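Local coordinates for protein WlaRA, TDP-fucose-3,4-ketoisomerase (PDB 5TPV) that is a WxcM-like protein of the cupin superfamily that forms a dimer and binds thymidine-5'-diphosphate, at residues Tyr3-Phe8 / Lys85-Asp90; Asp43-Asp48 / Trp94-Asn99; Asn53-Phe58 / Leu109-Tyr114; Ala60-Cys65 / Ser101-Leu106. All blocks are in the same frame, centred on the assembly; numbering follows the deposited sequence.

Contact 1 (Tyr3-Phe8 / Lys85-Asp90); sequences YTILKF and KGLYID
In the cupin beta-sandwich, antiparallel strands 3-7 and 85-89 lie side by side in the larger sheet, with Thr-4 facing Tyr-88 and Leu-6 facing Gly-86 as hydrogen-bonded pairs. Thr-4 N gives its proton to Tyr-88 O at 2.9 Å, and Tyr-88 N returns the bond to Thr-4 O. Leu-6 N reaches Gly-86 O at 2.8 Å. The return bond from Gly-86 N to Leu-6 O is weak.

Tyr-3, Ile-5, Leu-87 and Ile-89 point to one face of the sheet. There Leu-87 CD1 meets Tyr-3 CD1 at 4.0 Å. Ile-67 and Ile-69 of the other sheet, on strand 65-70, pack on this face. Lys-85 runs beside Ile-5, and its NZ bonds Ile-79 O.

Leu-6 and Tyr-88 occupy the other face, where Leu-6 CD1 touches Tyr-88 CB. Tyr-88 CG is anti to its backbone N (chi1 169°). The edge of the ring, at CD2, then lies near Thr-4 N, and the hydroxyl bonds Glu-55 OE1. Gly-86 has no side chain, and Phe-8 uses the place: its CZ comes to 3.6 Å from Gly-86 N, and its CE2 to 3.6 Å from Lys-85 C.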
# COMPACT_ATOMS: atom_id res chain seq x y z
N TYR B 3 2.35 -10.10 18.13
CA TYR B 3 2.19 -10.09 16.71
C TYR B 3 1.00 -10.97 16.34
O TYR B 3 0.57 -11.81 17.16
CB TYR B 3 3.46 -10.64 16.10
CG TYR B 3 3.72 -12.10 16.32
CD1 TYR B 3 3.05 -13.07 15.58
CD2 TYR B 3 4.66 -12.53 17.26
CE1 TYR B 3 3.29 -14.42 15.78
CE2 TYR B 3 4.93 -13.88 17.47
CZ TYR B 3 4.23 -14.85 16.73
OH TYR B 3 4.43 -16.22 16.91
N THR B 4 0.53 -10.84 15.10
CA THR B 4 -0.58 -11.67 14.61
C THR B 4 -0.47 -11.90 13.11
O THR B 4 -0.29 -10.96 12.33
CB THR B 4 -1.98 -11.04 14.84
OG1 THR B 4 -2.20 -10.72 16.21
CG2 THR B 4 -3.08 -12.03 14.43
N ILE B 5 -0.58 -13.16 12.72
CA ILE B 5 -0.74 -13.51 11.33
C ILE B 5 -2.21 -13.30 10.99
O ILE B 5 -3.06 -14.10 11.38
CB ILE B 5 -0.22 -14.92 11.02
CG1 ILE B 5 1.28 -14.96 11.34
CG2 ILE B 5 -0.43 -15.31 9.54
CD1 ILE B 5 1.96 -16.24 10.93
N LEU B 6 -2.49 -12.21 10.26
CA LEU B 6 -3.82 -11.93 9.75
C LEU B 6 -4.16 -12.72 8.51
O LEU B 6 -3.30 -13.08 7.71
CB LEU B 6 -4.00 -10.45 9.49
CG LEU B 6 -3.74 -9.65 10.76
CD1 LEU B 6 -3.72 -8.20 10.40
CD2 LEU B 6 -4.73 -9.89 11.90
N LYS B 7 -5.42 -13.12 8.44
CA LYS B 7 -6.03 -13.64 7.22
C LYS B 7 -6.94 -12.52 6.71
O LYS B 7 -7.87 -12.12 7.41
CB LYS B 7 -6.84 -14.89 7.52
CG LYS B 7 -7.60 -15.41 6.29
CD LYS B 7 -6.68 -16.14 5.32
CE LYS B 7 -7.36 -16.41 4.00
NZ LYS B 7 -6.72 -17.55 3.28
N PHE B 8 -6.67 -11.99 5.52
CA PHE B 8 -7.43 -10.85 5.01
C PHE B 8 -8.80 -11.24 4.46
O PHE B 8 -8.99 -12.32 3.91
CB PHE B 8 -6.61 -10.11 3.95
CG PHE B 8 -5.32 -9.51 4.48
CD1 PHE B 8 -5.26 -8.93 5.75
CD2 PHE B 8 -4.17 -9.52 3.70
CE1 PHE B 8 -4.06 -8.37 6.22
CE2 PHE B 8 -2.99 -8.97 4.17
CZ PHE B 8 -2.94 -8.39 5.40
N LYS B 85 -2.63 -12.88 3.43
CA LYS B 85 -2.10 -12.96 4.77
C LYS B 85 -1.02 -11.86 4.94
O LYS B 85 -0.31 -11.45 3.99
CB LYS B 85 -1.58 -14.38 4.99
CG LYS B 85 -0.08 -14.59 5.11
CD LYS B 85 0.23 -16.09 5.12
CE LYS B 85 1.72 -16.38 5.17
NZ LYS B 85 2.13 -16.56 6.60
N GLY B 86 -0.98 -11.33 6.14
CA GLY B 86 0.10 -10.47 6.54
C GLY B 86 0.44 -10.66 8.00
O GLY B 86 -0.32 -11.23 8.79
N LEU B 87 1.60 -10.13 8.33
CA LEU B 87 2.10 -10.14 9.69
C LEU B 87 1.97 -8.78 10.28
O LEU B 87 2.63 -7.83 9.80
CB LEU B 87 3.58 -10.53 9.69
CG LEU B 87 4.30 -10.39 11.05
CD1 LEU B 87 3.67 -11.33 12.06
CD2 LEU B 87 5.76 -10.74 10.84
N TYR B 88 1.06 -8.66 11.24
CA TYR B 88 0.99 -7.52 12.16
C TYR B 88 2.02 -7.65 13.29
O TYR B 88 2.11 -8.70 13.95
CB TYR B 88 -0.39 -7.45 12.78
CG TYR B 88 -0.44 -6.46 13.92
CD1 TYR B 88 -0.60 -5.12 13.67
CD2 TYR B 88 -0.24 -6.87 15.24
CE1 TYR B 88 -0.55 -4.18 14.69
CE2 TYR B 88 -0.20 -5.95 16.28
CZ TYR B 88 -0.38 -4.62 16.01
OH TYR B 88 -0.34 -3.71 17.04
N ILE B 89 2.80 -6.60 13.54
CA ILE B 89 3.60 -6.55 14.74
C ILE B 89 3.36 -5.25 15.43
O ILE B 89 3.18 -4.22 14.81
CB ILE B 89 5.11 -6.68 14.53
CG1 ILE B 89 5.74 -5.42 13.87
CG2 ILE B 89 5.41 -7.94 13.76
CD1 ILE B 89 7.27 -5.48 13.75
N ASP B 90 3.44 -5.30 16.75
CA ASP B 90 3.25 -4.08 17.57
C ASP B 90 4.56 -3.29 17.60
O ASP B 90 5.60 -3.77 17.11
CB ASP B 90 2.90 -4.52 18.99
CG ASP B 90 2.02 -3.52 19.75
OD1 ASP B 90 1.25 -4.05 20.59
OD2 ASP B 90 2.11 -2.28 19.51

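Contact 2 (Asp43-Asp48 / Trp94-Asn99); sequences DSIRGD and WKQMYN. With TYD (thymidine-5'-diphosphate), chain E.
Arg-46 and Met-97 form a hydrogen-bonded antiparallel pair beside the diphosphate of thymidine-5'-diphosphate. Arg-46 N gives a bond to Met-97 O at 2.8 Å, and Met-97 N gives one to Arg-46 O. The ligand is gripped from strand 46-48. Gly-47 N points almost straight at O1B of the ligand, at 2.8 Å and 178°. Arg-46 NE bonds the same oxygen. Arg-46 NH1 reaches O3B of the ligand at 2.9 Å, with O3B at the edge of the guanidinium and in its plane. Bends at chi2 and chi3 curl the arginine so that the NE and NH1 edge of its guanidinium faces the phosphate oxygens. Its NH2 bonds Ser-16 OG of the second subunit, which helps fix the rotation of the group.

The next shell sets the strand. Asp-48 N bonds Lys-95 O. Gly-47 has a positive phi of 86°, and Lys-95 O and Met-97 CE lie close where a side chain would start. Met-97 CE packs on Arg-46 CB at 4.0 Å. Trp-94 lays one ring face over the Asp-48 backbone, with CZ2 3.5 Å from Asp-48 C.

Farther out, Ile-45 CG2 rests on Gln-96 CG at 3.8 Å. A water joins Ser-44 O to Asn-99 N. His-49, Arg-33, Tyr-119, Tyr-121 and Lys-14 of the second subunit also bond the ligand. The terminal phosphate thus meets a backbone N-H and a guanidinium together, and their positive polarity probably helps to offset its negative charge.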
# COMPACT_ATOMS: atom_id res chain seq x y z
N ASP B 43 21.19 -12.13 -1.61
CA ASP B 43 21.68 -12.15 -0.25
C ASP B 43 21.08 -10.97 0.52
O ASP B 43 21.54 -10.65 1.61
CB ASP B 43 23.16 -11.84 -0.39
CG ASP B 43 23.39 -10.75 -1.46
OD1 ASP B 43 22.59 -10.70 -2.44
OD2 ASP B 43 24.34 -9.95 -1.31
N SER B 44 20.10 -10.30 -0.06
CA SER B 44 19.61 -9.02 0.43
C SER B 44 18.98 -9.25 1.80
O SER B 44 18.31 -10.25 2.02
CB SER B 44 18.56 -8.43 -0.54
OG SER B 44 17.90 -7.32 0.07
N ILE B 45 19.20 -8.30 2.70
CA ILE B 45 18.63 -8.31 4.04
C ILE B 45 18.05 -6.94 4.39
O ILE B 45 18.69 -5.92 4.16
CB ILE B 45 19.75 -8.60 5.05
CG1 ILE B 45 20.21 -10.04 4.90
CG2 ILE B 45 19.29 -8.40 6.49
CD1 ILE B 45 21.52 -10.30 5.61
N ARG B 46 16.83 -6.89 4.95
CA ARG B 46 16.28 -5.60 5.37
C ARG B 46 15.98 -5.67 6.84
O ARG B 46 16.01 -6.72 7.47
CB ARG B 46 14.99 -5.21 4.63
CG ARG B 46 14.96 -5.36 3.10
CD ARG B 46 15.66 -4.27 2.34
NE ARG B 46 15.32 -2.91 2.76
CZ ARG B 46 15.47 -1.83 2.00
NH1 ARG B 46 15.16 -0.65 2.50
NH2 ARG B 46 15.96 -1.88 0.77
N GLY B 47 15.67 -4.51 7.36
CA GLY B 47 15.39 -4.33 8.77
C GLY B 47 16.67 -4.11 9.56
O GLY B 47 17.42 -3.18 9.29
N ASP B 48 16.86 -4.94 10.58
CA ASP B 48 17.88 -4.69 11.60
C ASP B 48 17.63 -3.42 12.43
O ASP B 48 18.51 -2.59 12.70
CB ASP B 48 19.29 -4.73 10.96
CG ASP B 48 19.67 -6.11 10.47
OD1 ASP B 48 19.53 -7.08 11.25
OD2 ASP B 48 20.15 -6.22 9.31
N TRP B 94 11.92 -5.78 17.32
CA TRP B 94 13.06 -5.78 16.40
C TRP B 94 12.74 -6.79 15.29
O TRP B 94 12.14 -7.86 15.52
CB TRP B 94 14.30 -6.25 17.12
CG TRP B 94 15.55 -6.32 16.33
CD1 TRP B 94 15.98 -7.32 15.52
CD2 TRP B 94 16.60 -5.35 16.33
NE1 TRP B 94 17.24 -7.05 15.02
CE2 TRP B 94 17.63 -5.83 15.50
CE3 TRP B 94 16.77 -4.13 16.98
CZ2 TRP B 94 18.80 -5.12 15.27
CZ3 TRP B 94 17.96 -3.43 16.76
CH2 TRP B 94 18.94 -3.92 15.91
N LYS B 95 13.19 -6.45 14.09
CA LYS B 95 12.94 -7.31 12.94
C LYS B 95 14.07 -7.29 11.95
O LYS B 95 14.77 -6.30 11.81
CB LYS B 95 11.59 -6.94 12.29
CG LYS B 95 11.62 -5.93 11.16
CD LYS B 95 11.86 -4.52 11.58
CE LYS B 95 10.83 -4.00 12.56
NZ LYS B 95 11.21 -2.61 12.85
N GLN B 96 14.22 -8.41 11.28
CA GLN B 96 15.09 -8.58 10.15
C GLN B 96 14.42 -9.46 9.06
O GLN B 96 13.76 -10.45 9.35
CB GLN B 96 16.40 -9.18 10.67
CG GLN B 96 17.45 -9.40 9.61
CD GLN B 96 18.62 -10.22 10.13
OE1 GLN B 96 18.45 -11.36 10.57
NE2 GLN B 96 19.83 -9.65 10.07
N MET B 97 14.56 -9.08 7.80
CA MET B 97 14.00 -9.83 6.68
C MET B 97 15.01 -10.26 5.68
O MET B 97 15.91 -9.50 5.38
CB MET B 97 13.01 -8.98 5.96
CG MET B 97 12.04 -8.53 7.02
SD MET B 97 10.96 -7.27 6.44
CE MET B 97 11.98 -5.95 7.15
N TYR B 98 14.83 -11.47 5.17
CA TYR B 98 15.85 -12.12 4.40
C TYR B 98 15.17 -13.23 3.61
O TYR B 98 13.95 -13.42 3.67
CB TYR B 98 16.92 -12.64 5.35
CG TYR B 98 16.36 -13.49 6.43
CD1 TYR B 98 16.31 -14.87 6.29
CD2 TYR B 98 15.86 -12.93 7.58
CE1 TYR B 98 15.75 -15.68 7.28
CE2 TYR B 98 15.32 -13.73 8.59
CZ TYR B 98 15.28 -15.10 8.45
OH TYR B 98 14.69 -15.85 9.45
N ASN B 99 15.98 -13.91 2.81
CA ASN B 99 15.56 -15.02 1.98
C ASN B 99 14.50 -14.58 1.00
O ASN B 99 13.47 -15.27 0.81
CB ASN B 99 15.00 -16.15 2.87
CG ASN B 99 16.10 -16.97 3.54
OD1 ASN B 99 17.27 -16.78 3.28
ND2 ASN B 99 15.69 -17.87 4.44
PA TYD E . 15.23 1.47 6.96
O1A TYD E . 16.37 2.06 7.77
O2A TYD E . 13.89 1.23 7.61
O3A TYD E . 15.74 0.09 6.31
PB TYD E . 14.71 -1.12 6.08
O1B TYD E . 15.59 -2.27 5.65
O2B TYD E . 14.05 -1.31 7.42
O3B TYD E . 13.79 -0.61 5.00
O5' TYD E . 15.00 2.41 5.67
C5' TYD E . 15.94 2.40 4.60
C4' TYD E . 16.44 3.82 4.35
O4' TYD E . 15.47 4.54 3.59
C3' TYD E . 16.67 4.56 5.65
O3' TYD E . 18.04 4.96 5.76
C2' TYD E . 15.77 5.78 5.61
C1' TYD E . 15.03 5.72 4.28
N1 TYD E . 13.59 5.65 4.52
C2 TYD E . 12.80 6.80 4.31
O2 TYD E . 13.34 7.86 3.93
N3 TYD E . 11.47 6.78 4.52
C4 TYD E . 10.86 5.66 4.92
O4 TYD E . 9.63 5.64 5.11
C5 TYD E . 11.68 4.44 5.14
C5M TYD E . 11.03 3.16 5.60
C6 TYD E . 13.04 4.50 4.92
O HOH W 1 18.77 -13.02 2.57

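Contact 3 (Asn53-Phe58 / Leu109-Tyr114); sequences NSEFIF and LTNTYY. With TYD (thymidine-5'-diphosphate), chain E.
The larger sheet of the cupin fold frays here, where the loop before strand 56-58 meets the loop after strand 109-110. Ile-57 and Leu-109 are the last regular pair. Ile-57 N bonds Leu-109 O at 2.9 Å, and Leu-109 N bonds Ile-57 O.

Beyond them side chains replace the backbone. Thr-110 OG1 is anti to its own backbone N (chi1 -172°) and gives its proton to Glu-55 O at 2.7 Å. Its position also leaves it 3.6 Å from Phe-56 CE1. Asn-111 OD1 accepts a hydrogen bond from Glu-55 N at 2.9 Å. The Asn-111 amide and Glu-55 carboxylate planes stand 77° apart. A water bridges them, donating to Glu-55 OE2 and Asn-53 O and accepting from Asn-111 ND2. Glu-55 OE1 has a separate partner, Tyr-88 OH. Farther along, Ser-54 OG and Thr-112 OG1 lie 2.6 Å apart, and Glu-118 OE2 is bonded to Ser-54 OG.

Two residues on, Tyr-114 lays a ring face against the base of thymidine-5'-diphosphate. Ligand N3 sits 3.2 Å above the ring plane, offset toward its rim. This is the end of a cupin sheet strand, where the chain leaves the sheet and carries Tyr-114 into the ligand pocket.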
# COMPACT_ATOMS: atom_id res chain seq x y z
N ASN B 53 7.64 4.00 18.06
CA ASN B 53 6.20 4.28 17.91
C ASN B 53 5.39 3.45 16.91
O ASN B 53 4.20 3.26 17.11
CB ASN B 53 6.07 5.76 17.56
CG ASN B 53 6.89 6.62 18.51
OD1 ASN B 53 6.85 6.38 19.72
ND2 ASN B 53 7.61 7.61 17.99
N SER B 54 5.99 3.05 15.80
CA SER B 54 5.23 2.55 14.66
C SER B 54 4.87 1.10 14.91
O SER B 54 5.67 0.29 15.39
CB SER B 54 6.05 2.62 13.37
OG SER B 54 6.49 3.94 13.05
N GLU B 55 3.65 0.81 14.50
CA GLU B 55 3.21 -0.53 14.21
C GLU B 55 3.22 -0.78 12.68
O GLU B 55 3.24 0.16 11.87
CB GLU B 55 1.79 -0.67 14.78
CG GLU B 55 1.69 -0.61 16.28
CD GLU B 55 0.26 -0.43 16.74
OE1 GLU B 55 -0.58 -1.37 16.60
OE2 GLU B 55 -0.03 0.68 17.24
N PHE B 56 3.20 -2.04 12.31
CA PHE B 56 3.45 -2.48 10.93
C PHE B 56 2.52 -3.63 10.59
O PHE B 56 2.22 -4.43 11.47
CB PHE B 56 4.88 -2.96 10.71
CG PHE B 56 5.86 -1.87 10.87
CD1 PHE B 56 6.02 -0.93 9.88
CD2 PHE B 56 6.63 -1.76 12.03
CE1 PHE B 56 6.87 0.16 10.03
CE2 PHE B 56 7.51 -0.69 12.19
CZ PHE B 56 7.61 0.27 11.21
N ILE B 57 2.05 -3.66 9.34
CA ILE B 57 1.71 -4.94 8.68
C ILE B 57 2.57 -5.20 7.43
O ILE B 57 2.70 -4.35 6.57
CB ILE B 57 0.23 -4.90 8.28
CG1 ILE B 57 -0.63 -4.88 9.51
CG2 ILE B 57 -0.20 -6.16 7.53
CD1 ILE B 57 -2.07 -4.56 9.20
N PHE B 58 3.12 -6.39 7.34
CA PHE B 58 4.03 -6.81 6.28
C PHE B 58 3.24 -7.82 5.42
O PHE B 58 2.64 -8.76 5.93
CB PHE B 58 5.26 -7.56 6.86
CG PHE B 58 6.11 -6.74 7.78
CD1 PHE B 58 7.06 -5.88 7.27
CD2 PHE B 58 5.94 -6.79 9.16
CE1 PHE B 58 7.81 -5.07 8.12
CE2 PHE B 58 6.69 -5.99 10.01
CZ PHE B 58 7.63 -5.13 9.48
N LEU B 109 2.46 -1.54 5.66
CA LEU B 109 1.58 -0.49 6.14
C LEU B 109 2.02 -0.09 7.55
O LEU B 109 2.40 -0.96 8.37
CB LEU B 109 0.16 -1.04 6.23
CG LEU B 109 -0.26 -2.07 5.14
CD1 LEU B 109 -1.62 -2.63 5.40
CD2 LEU B 109 -0.26 -1.47 3.75
N THR B 110 1.94 1.20 7.83
CA THR B 110 2.26 1.73 9.13
C THR B 110 1.41 2.98 9.47
O THR B 110 0.75 3.61 8.64
CB THR B 110 3.76 2.00 9.28
OG1 THR B 110 4.10 2.35 10.64
CG2 THR B 110 4.14 3.14 8.41
N ASN B 111 1.39 3.24 10.77
CA ASN B 111 0.54 4.29 11.36
C ASN B 111 1.30 5.58 11.63
O ASN B 111 0.76 6.43 12.29
CB ASN B 111 -0.10 3.77 12.64
CG ASN B 111 0.93 3.38 13.71
OD1 ASN B 111 2.02 2.94 13.43
ND2 ASN B 111 0.53 3.49 14.95
N THR B 112 2.51 5.76 11.10
CA THR B 112 3.21 7.03 11.34
C THR B 112 3.82 7.60 10.12
O THR B 112 4.15 6.85 9.20
CB THR B 112 4.40 6.82 12.32
OG1 THR B 112 5.31 5.86 11.77
CG2 THR B 112 3.96 6.23 13.65
N TYR B 113 4.13 8.90 10.15
CA TYR B 113 5.06 9.46 9.21
C TYR B 113 6.49 8.96 9.44
O TYR B 113 6.82 8.62 10.56
CB TYR B 113 5.04 10.99 9.28
CG TYR B 113 3.68 11.62 8.95
CD1 TYR B 113 3.00 11.32 7.77
CD2 TYR B 113 3.14 12.59 9.79
CE1 TYR B 113 1.80 11.91 7.46
CE2 TYR B 113 1.95 13.20 9.49
CZ TYR B 113 1.29 12.83 8.33
OH TYR B 113 0.10 13.45 8.06
N TYR B 114 7.34 8.97 8.42
CA TYR B 114 8.71 8.52 8.59
C TYR B 114 9.41 9.39 9.63
O TYR B 114 9.27 10.60 9.60
CB TYR B 114 9.44 8.65 7.28
CG TYR B 114 10.90 8.44 7.45
CD1 TYR B 114 11.80 9.52 7.32
CD2 TYR B 114 11.40 7.19 7.76
CE1 TYR B 114 13.15 9.34 7.54
CE2 TYR B 114 12.75 6.99 7.97
CZ TYR B 114 13.61 8.08 7.86
OH TYR B 114 14.95 7.87 8.03
PA TYD E . 15.23 1.47 6.96
O1A TYD E . 16.37 2.06 7.77
O2A TYD E . 13.89 1.23 7.61
O3A TYD E . 15.74 0.09 6.31
PB TYD E . 14.71 -1.12 6.08
O1B TYD E . 15.59 -2.27 5.65
O2B TYD E . 14.05 -1.31 7.42
O3B TYD E . 13.79 -0.61 5.00
O5' TYD E . 15.00 2.41 5.67
C5' TYD E . 15.94 2.40 4.60
C4' TYD E . 16.44 3.82 4.35
O4' TYD E . 15.47 4.54 3.59
C3' TYD E . 16.67 4.56 5.65
O3' TYD E . 18.04 4.96 5.76
C2' TYD E . 15.77 5.78 5.61
C1' TYD E . 15.03 5.72 4.28
N1 TYD E . 13.59 5.65 4.52
C2 TYD E . 12.80 6.80 4.31
O2 TYD E . 13.34 7.86 3.93
N3 TYD E . 11.47 6.78 4.52
C4 TYD E . 10.86 5.66 4.92
O4 TYD E . 9.63 5.64 5.11
C5 TYD E . 11.68 4.44 5.14
C5M TYD E . 11.03 3.16 5.60
C6 TYD E . 13.04 4.50 4.92
O HOH W 2 1.33 2.90 17.51

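Contact 4 (Ala60-Cys65 / Ser101-Leu106); sequences ALNGSC and SKDCIL
Ser-101 meets Gly-63 and Ser-64 just after the chain turns a corner at Leu-61, and it opens a type I turn running from Ser-101 to Cys-104. From its CB, which lies 3.9 Å from Ser-64 O, the Ser-101 side chain turns to place OG between its own backbone N and carbonyl carbon (chi1 65°). OG then serves two partners. It accepts a hydrogen bond from Ser-64 N at 3.1 Å and gives its proton to Asp-103 OD2 at 2.7 Å, nearly in line with the C-O bond of that carboxylate. The same OG comes to 3.4 Å from Gly-63 CA. Ser-101 N completes the grip with a straight bond to Ser-64 O (170°). Gly-63 has phi 61°, and Ser-101 OG and Asp-103 OD2 crowd the side where a CB would stand.

A classic beta bulge follows toward the strand. Leu-61 and Asn-62 both face Ile-105, and the N atoms of both make weak bonds to Ile-105 O. Ile-105 N gives a firmer bond to Asn-62 O at 3.0 Å. Asn-62 CB packs on Ile-105 CD1 at 3.9 Å. Its ND2 makes a weak bond to Asp-103 O.

Cys-65 CB meets Cys-104 SG at 4.1 Å, and Cys-65 SG touches Leu-106 CD1. Leu-61 packs on Leu-61 of the second subunit. The serine hydroxyl thus bridges a backbone N-H and a carboxylate, and the bond it accepts from Ser-64 N is probably strengthened by the charge on Asp-103.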
# COMPACT_ATOMS: atom_id res chain seq x y z
N ALA B 60 3.67 -10.04 1.65
CA ALA B 60 4.30 -10.42 0.42
C ALA B 60 3.27 -10.40 -0.69
O ALA B 60 2.53 -11.36 -0.85
CB ALA B 60 4.93 -11.80 0.56
N LEU B 61 3.18 -9.29 -1.42
CA LEU B 61 2.27 -9.18 -2.54
C LEU B 61 2.67 -10.04 -3.68
O LEU B 61 1.84 -10.46 -4.44
CB LEU B 61 2.30 -7.80 -3.15
CG LEU B 61 1.73 -6.66 -2.35
CD1 LEU B 61 1.57 -5.44 -3.23
CD2 LEU B 61 0.39 -7.05 -1.77
N ASN B 62 3.96 -10.25 -3.85
CA ASN B 62 4.37 -11.26 -4.77
C ASN B 62 5.58 -12.01 -4.22
O ASN B 62 6.31 -11.50 -3.39
CB ASN B 62 4.61 -10.61 -6.14
CG ASN B 62 4.46 -11.61 -7.28
OD1 ASN B 62 3.52 -12.41 -7.34
ND2 ASN B 62 5.44 -11.61 -8.17
N GLY B 63 5.77 -13.24 -4.64
CA GLY B 63 6.84 -14.07 -4.10
C GLY B 63 6.74 -14.35 -2.61
O GLY B 63 5.68 -14.43 -2.00
N SER B 64 7.90 -14.46 -2.00
CA SER B 64 7.97 -14.87 -0.61
C SER B 64 9.24 -14.32 0.02
O SER B 64 10.23 -14.04 -0.64
CB SER B 64 7.97 -16.40 -0.48
OG SER B 64 9.06 -16.94 -1.20
N CYS B 65 9.18 -14.18 1.33
CA CYS B 65 10.38 -13.86 2.08
C CYS B 65 10.14 -14.40 3.50
O CYS B 65 9.05 -14.93 3.78
CB CYS B 65 10.60 -12.34 2.06
SG CYS B 65 9.28 -11.42 2.90
N SER B 101 12.64 -14.09 -2.41
CA SER B 101 12.66 -14.48 -3.82
C SER B 101 12.95 -13.29 -4.74
O SER B 101 12.80 -12.11 -4.36
CB SER B 101 11.37 -15.22 -4.19
OG SER B 101 10.22 -14.40 -4.09
N LYS B 102 13.41 -13.58 -5.96
CA LYS B 102 13.83 -12.54 -6.92
C LYS B 102 12.63 -11.70 -7.32
O LYS B 102 12.76 -10.52 -7.51
CB LYS B 102 14.48 -13.11 -8.20
CG LYS B 102 13.67 -14.20 -8.92
CD LYS B 102 13.56 -14.09 -10.45
CE LYS B 102 12.17 -13.69 -10.97
NZ LYS B 102 11.93 -12.21 -11.05
N ASP B 103 11.47 -12.33 -7.41
CA ASP B 103 10.21 -11.68 -7.72
C ASP B 103 9.45 -11.16 -6.49
O ASP B 103 8.32 -10.69 -6.64
CB ASP B 103 9.28 -12.68 -8.46
CG ASP B 103 9.06 -13.99 -7.71
OD1 ASP B 103 8.19 -14.80 -8.13
OD2 ASP B 103 9.72 -14.24 -6.69
N CYS B 104 10.02 -11.22 -5.29
CA CYS B 104 9.34 -10.77 -4.09
C CYS B 104 9.00 -9.28 -4.22
O CYS B 104 9.80 -8.47 -4.63
CB CYS B 104 10.15 -10.96 -2.82
SG CYS B 104 9.13 -10.56 -1.36
N ILE B 105 7.77 -8.93 -3.90
CA ILE B 105 7.41 -7.54 -3.62
C ILE B 105 6.84 -7.49 -2.22
O ILE B 105 5.84 -8.15 -1.91
CB ILE B 105 6.33 -6.99 -4.57
CG1 ILE B 105 6.87 -7.05 -6.02
CG2 ILE B 105 5.88 -5.57 -4.21
CD1 ILE B 105 5.73 -7.00 -7.04
N LEU B 106 7.47 -6.68 -1.38
CA LEU B 106 7.08 -6.61 0.03
C LEU B 106 6.38 -5.30 0.22
O LEU B 106 6.97 -4.27 -0.04
CB LEU B 106 8.30 -6.63 0.95
CG LEU B 106 7.96 -6.51 2.44
CD1 LEU B 106 7.28 -7.74 2.96
CD2 LEU B 106 9.25 -6.26 3.23

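Each contact pairs chain segments within or at the end of one sheet of a single cupin domain. Contacts 1 and 3 share the larger sheet, where strands 85-89 and 56-62 are neighbours; their centres lie about 13 Å apart. Contacts 3 and 4 use the same strand pair, 56-62 with 105-110, with centres about 20 Å apart. Contact 2 belongs to the smaller sheet. The sheets meet where its Met-97 SD packs on Phe-58 and Leu-106, and its Lys-95 on Ile-89. Along the chain, contact 4 falls between the two segments of contact 3; all other pairs of contacts alternate, so distant parts interlock. Contacts 2 and 3 both reach thymidine-5'-diphosphate, at the phosphates and at the base.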